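PDB 1I5P: pesticidial crystal protein CRY2AA from Bacillus thuringiensis serovar kurstaki, which promotes colloidosmotic lysis by binding to midgut epithelial cells of dipteran and lepidopteran larvae. Local coordinates for residues V256-W259 with S260-K263; G579-N583 with G584-S588. One frame throughout, in Å; residues are numbered along the deposited sequence.

Contact 1. Residues V256-W259 with S260-K263; sequences VSIW and SLFK
The backbone at Ile258 to Phe262 leaves the helix 238-259 through a type I beta turn from Trp259 to Phe262. Phe262 N donates to Trp259 O at 3.0 Å and closes the turn. Just before it, Leu261 N donates to Ile258 O at 2.9 Å. This is the C-terminal end of the last helix in the pore-forming helical bundle of a three-domain Cry toxin. A water donates to Trp259 O and accepts weakly from Lys263 N, so it bridges the two residues.

Trp259 and Phe262 form a T-shaped pair. The edge of the five-membered ring of Trp259 is aimed at the face of Phe262, with centroids 5.7 Å apart and planes at 62°. Trp259 CG lies opposite its carbonyl carbon (chi1 -62°), which carries the indole back along the helix until one face lies over Val256 CA, near the ring's rim. The indole NE1 hydrogen-bonds to Asn182 OD1 of helix 170-193, which links the ring to that helix.

Ile258 meets Phe262 at about a right angle. Both its CG1 and its CG2 touch the ring at CE2. Next to it, the methyls Ile258 CD1 and Leu261 CD1 approach to 4.3 Å.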
loop_
_atom_site.group_PDB
_atom_site.type_symbol
_atom_site.label_atom_id
_atom_site.label_comp_id
_atom_site.label_asym_id
_atom_site.label_seq_id
_atom_site.Cartn_x
_atom_site.Cartn_y
_atom_site.Cartn_z
ATOM N N VAL A 256 -10.012 2.991 -2.104
ATOM C CA VAL A 256 -9.978 3.937 -3.205
ATOM C C VAL A 256 -9.162 3.348 -4.352
ATOM O O VAL A 256 -9.528 3.496 -5.517
ATOM C CB VAL A 256 -9.355 5.275 -2.777
ATOM C CG1 VAL A 256 -9.317 6.221 -3.966
ATOM C CG2 VAL A 256 -10.168 5.889 -1.641
ATOM N N SER A 257 -8.069 2.669 -4.011
ATOM C CA SER A 257 -7.191 2.048 -5.007
ATOM C C SER A 257 -7.824 0.859 -5.733
ATOM O O SER A 257 -7.431 0.532 -6.857
ATOM C CB SER A 257 -5.896 1.585 -4.352
ATOM O OG SER A 257 -5.088 2.694 -3.987
ATOM N N ILE A 258 -8.788 0.197 -5.099
ATOM C CA ILE A 258 -9.416 -0.931 -5.764
ATOM C C ILE A 258 -10.633 -0.505 -6.586
ATOM O O ILE A 258 -10.962 -1.154 -7.579
ATOM C CB ILE A 258 -9.824 -2.042 -4.759
ATOM C CG1 ILE A 258 -10.038 -3.359 -5.509
ATOM C CG2 ILE A 258 -11.093 -1.645 -4.016
ATOM C CD1 ILE A 258 -8.775 -3.931 -6.135
ATOM N N TRP A 259 -11.285 0.590 -6.196
ATOM C CA TRP A 259 -12.471 1.058 -6.921
ATOM C C TRP A 259 -12.214 1.321 -8.403
ATOM O O TRP A 259 -12.996 0.900 -9.256
ATOM C CB TRP A 259 -13.025 2.336 -6.289
ATOM C CG TRP A 259 -13.475 2.184 -4.872
ATOM C CD1 TRP A 259 -13.810 1.022 -4.229
ATOM C CD2 TRP A 259 -13.657 3.235 -3.922
ATOM N NE1 TRP A 259 -14.186 1.290 -2.933
ATOM C CE2 TRP A 259 -14.100 2.641 -2.716
ATOM C CE3 TRP A 259 -13.487 4.625 -3.967
ATOM C CZ2 TRP A 259 -14.375 3.387 -1.570
ATOM C CZ3 TRP A 259 -13.762 5.368 -2.825
ATOM C CH2 TRP A 259 -14.198 4.745 -1.643
ATOM N N SER A 260 -11.125 2.021 -8.704
ATOM C CA SER A 260 -10.798 2.337 -10.085
ATOM C C SER A 260 -10.307 1.107 -10.843
ATOM O O SER A 260 -9.915 1.207 -12.006
ATOM C CB SER A 260 -9.757 3.465 -10.148
ATOM O OG SER A 260 -8.564 3.112 -9.475
ATOM N N LEU A 261 -10.317 -0.047 -10.176
ATOM C CA LEU A 261 -9.911 -1.301 -10.814
ATOM C C LEU A 261 -11.114 -2.234 -10.925
ATOM O O LEU A 261 -11.017 -3.312 -11.502
ATOM C CB LEU A 261 -8.779 -1.984 -10.026
ATOM C CG LEU A 261 -7.431 -1.251 -10.064
ATOM C CD1 LEU A 261 -6.413 -2.010 -9.236
ATOM C CD2 LEU A 261 -6.954 -1.096 -11.514
ATOM N N PHE A 262 -12.251 -1.818 -10.370
ATOM C CA PHE A 262 -13.470 -2.626 -10.443
ATOM C C PHE A 262 -13.844 -2.830 -11.913
ATOM O O PHE A 262 -14.512 -3.800 -12.271
ATOM C CB PHE A 262 -14.634 -1.927 -9.730
ATOM C CG PHE A 262 -14.753 -2.248 -8.257
ATOM C CD1 PHE A 262 -15.846 -1.785 -7.531
ATOM C CD2 PHE A 262 -13.804 -3.027 -7.604
ATOM C CE1 PHE A 262 -15.996 -2.092 -6.180
ATOM C CE2 PHE A 262 -13.944 -3.343 -6.254
ATOM C CZ PHE A 262 -15.041 -2.876 -5.539
ATOM N N LYS A 263 -13.407 -1.901 -12.757
ATOM C CA LYS A 263 -13.683 -1.959 -14.190
ATOM C C LYS A 263 -12.967 -3.146 -14.840
ATOM O O LYS A 263 -13.207 -3.462 -16.004
ATOM C CB LYS A 263 -13.230 -0.657 -14.866
ATOM C CG LYS A 263 -11.709 -0.555 -15.005
ATOM C CD LYS A 263 -11.164 0.880 -15.039
ATOM C CE LYS A 263 -11.249 1.540 -16.400
ATOM N NZ LYS A 263 -10.322 2.713 -16.452
HETATM O O HOH W 1 -13.772 0.948 -11.869
#

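Contact 2. Residues G579-N583 with G584-S588; sequences GVNDN and GARFS
Asp582 and Ala585 are joined by two backbone hydrogen bonds as an antiparallel hydrogen-bonded pair. Asp582 N donates to Ala585 O at 2.8 Å. Ala585 N returns a bond to Asp582 O at 2.9 Å. Between them Asn583 and Gly584 form the corner of a type I' turn, both with positive phi. Asn581 OD1 accepts from Gly584 N at 3.1 Å, a weak side-chain bond across the corner.

Two CA-H...O contacts lie beside the pair. The C-H of Arg586 CA points almost straight at Val580 O (3.5 Å), and Asn581 CA approaches Ala585 O.

Waters fill out the polar contacts. One links Val580 O to Phe587 N, and a second links Val580 O to Phe587 O. A third accepts from Asn581 ND2 and from Arg586 NH2 and donates to Gly584 O. It thus ties together the amide and guanidinium, whose planes are 46° apart. The other arm, Arg586 NH1, bonds to Thr574 O.

The apolar contact is between Val580 and Phe587. Phe587 CE2 reaches Val580 CB at 4.0 Å, and Val580 CG2 is almost as near. The ring also makes a cation-pi contact with Arg548.

The carboxylate of Asp582 turns away from the hairpin and accepts from two backbone N atoms, OD1 from Phe516 and OD2 from Gly517. The whole is a beta hairpin with a two-residue type I' loop, its short strands weakly bonded, at the start of strand 585-597 in the C-terminal beta sandwich of jelly-roll topology.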
loop_
_atom_site.group_PDB
_atom_site.type_symbol
_atom_site.label_atom_id
_atom_site.label_comp_id
_atom_site.label_asym_id
_atom_site.label_seq_id
_atom_site.Cartn_x
_atom_site.Cartn_y
_atom_site.Cartn_z
ATOM N N GLY A 579 -11.588 10.808 -14.484
ATOM C CA GLY A 579 -12.168 11.764 -13.558
ATOM C C GLY A 579 -11.571 11.813 -12.164
ATOM O O GLY A 579 -11.896 12.709 -11.395
ATOM N N VAL A 580 -10.701 10.864 -11.832
ATOM C CA VAL A 580 -10.083 10.836 -10.511
ATOM C C VAL A 580 -8.845 11.724 -10.436
ATOM O O VAL A 580 -7.903 11.553 -11.214
ATOM C CB VAL A 580 -9.654 9.402 -10.124
ATOM C CG1 VAL A 580 -8.937 9.417 -8.780
ATOM C CG2 VAL A 580 -10.865 8.488 -10.079
ATOM N N ASN A 581 -8.841 12.668 -9.498
ATOM C CA ASN A 581 -7.688 13.549 -9.326
ATOM C C ASN A 581 -6.920 13.039 -8.117
ATOM O O ASN A 581 -7.333 13.233 -6.963
ATOM C CB ASN A 581 -8.120 14.999 -9.094
ATOM C CG ASN A 581 -7.005 15.990 -9.393
ATOM O OD1 ASN A 581 -5.916 15.914 -8.816
ATOM N ND2 ASN A 581 -7.268 16.922 -10.304
ATOM N N ASP A 582 -5.797 12.388 -8.399
ATOM C CA ASP A 582 -4.949 11.791 -7.375
ATOM C C ASP A 582 -3.672 12.603 -7.203
ATOM O O ASP A 582 -2.736 12.468 -7.987
ATOM C CB ASP A 582 -4.583 10.364 -7.796
ATOM C CG ASP A 582 -4.244 9.471 -6.624
ATOM O OD1 ASP A 582 -3.837 9.998 -5.567
ATOM O OD2 ASP A 582 -4.377 8.233 -6.767
ATOM N N ASN A 583 -3.635 13.437 -6.172
ATOM C CA ASN A 583 -2.466 14.267 -5.901
ATOM C C ASN A 583 -1.998 15.026 -7.150
ATOM O O ASN A 583 -0.801 15.147 -7.408
ATOM C CB ASN A 583 -1.331 13.394 -5.355
ATOM C CG ASN A 583 -0.164 14.204 -4.836
ATOM O OD1 ASN A 583 -0.345 15.277 -4.270
ATOM N ND2 ASN A 583 1.045 13.685 -5.017
ATOM N N GLY A 584 -2.953 15.529 -7.928
ATOM C CA GLY A 584 -2.607 16.271 -9.131
ATOM C C GLY A 584 -2.663 15.459 -10.414
ATOM O O GLY A 584 -2.837 16.013 -11.499
ATOM N N ALA A 585 -2.520 14.143 -10.302
ATOM C CA ALA A 585 -2.559 13.284 -11.480
ATOM C C ALA A 585 -3.994 12.926 -11.861
ATOM O O ALA A 585 -4.846 12.736 -10.998
ATOM C CB ALA A 585 -1.749 12.010 -11.228
ATOM N N ARG A 586 -4.259 12.858 -13.160
ATOM C CA ARG A 586 -5.580 12.493 -13.666
ATOM C C ARG A 586 -5.344 11.315 -14.593
ATOM O O ARG A 586 -5.116 11.481 -15.793
ATOM C CB ARG A 586 -6.209 13.652 -14.435
ATOM C CG ARG A 586 -6.632 14.803 -13.551
ATOM C CD ARG A 586 -7.041 15.992 -14.386
ATOM N NE ARG A 586 -6.473 17.215 -13.844
ATOM C CZ ARG A 586 -6.308 18.331 -14.540
ATOM N NH1 ARG A 586 -6.671 18.382 -15.816
ATOM N NH2 ARG A 586 -5.769 19.395 -13.961
ATOM N N PHE A 587 -5.401 10.120 -14.021
ATOM C CA PHE A 587 -5.128 8.916 -14.778
ATOM C C PHE A 587 -6.103 8.564 -15.884
ATOM O O PHE A 587 -7.262 8.985 -15.903
ATOM C CB PHE A 587 -4.964 7.721 -13.819
ATOM C CG PHE A 587 -6.232 6.935 -13.577
ATOM C CD1 PHE A 587 -6.690 6.009 -14.515
ATOM C CD2 PHE A 587 -6.952 7.099 -12.398
ATOM C CE1 PHE A 587 -7.842 5.260 -14.279
ATOM C CE2 PHE A 587 -8.108 6.353 -12.152
ATOM C CZ PHE A 587 -8.552 5.433 -13.094
ATOM N N SER A 588 -5.584 7.780 -16.817
ATOM C CA SER A 588 -6.337 7.260 -17.937
ATOM C C SER A 588 -5.626 5.961 -18.269
ATOM O O SER A 588 -4.399 5.888 -18.178
ATOM C CB SER A 588 -6.277 8.201 -19.135
ATOM O OG SER A 588 -7.076 7.689 -20.187
HETATM O O HOH W 2 -5.590 9.949 -11.131
HETATM O O HOH W 3 -8.698 10.113 -13.633
HETATM O O HOH W 4 -4.663 18.096 -11.935
#

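From the N terminus, the chain first completes the helical bundle and turns at contact 1, just before strand 267-268. It then runs through the middle domain and enters the C-terminal sandwich, where contact 2 turns strand 581-582 into strand 585-597. The two local turns come in series and neither encloses the other. The centres of contact 1 and contact 2 lie about 13 Å apart. Ser260 CB packs on Phe587 CZ at 3.7 Å, so the turn that follows the last bundle helix rests against the hairpin. Lys263 NZ makes salt bridges to Asp578 and Asp589, residues flanking 579-588. Together these contacts join the helical domain to the C-terminal sandwich.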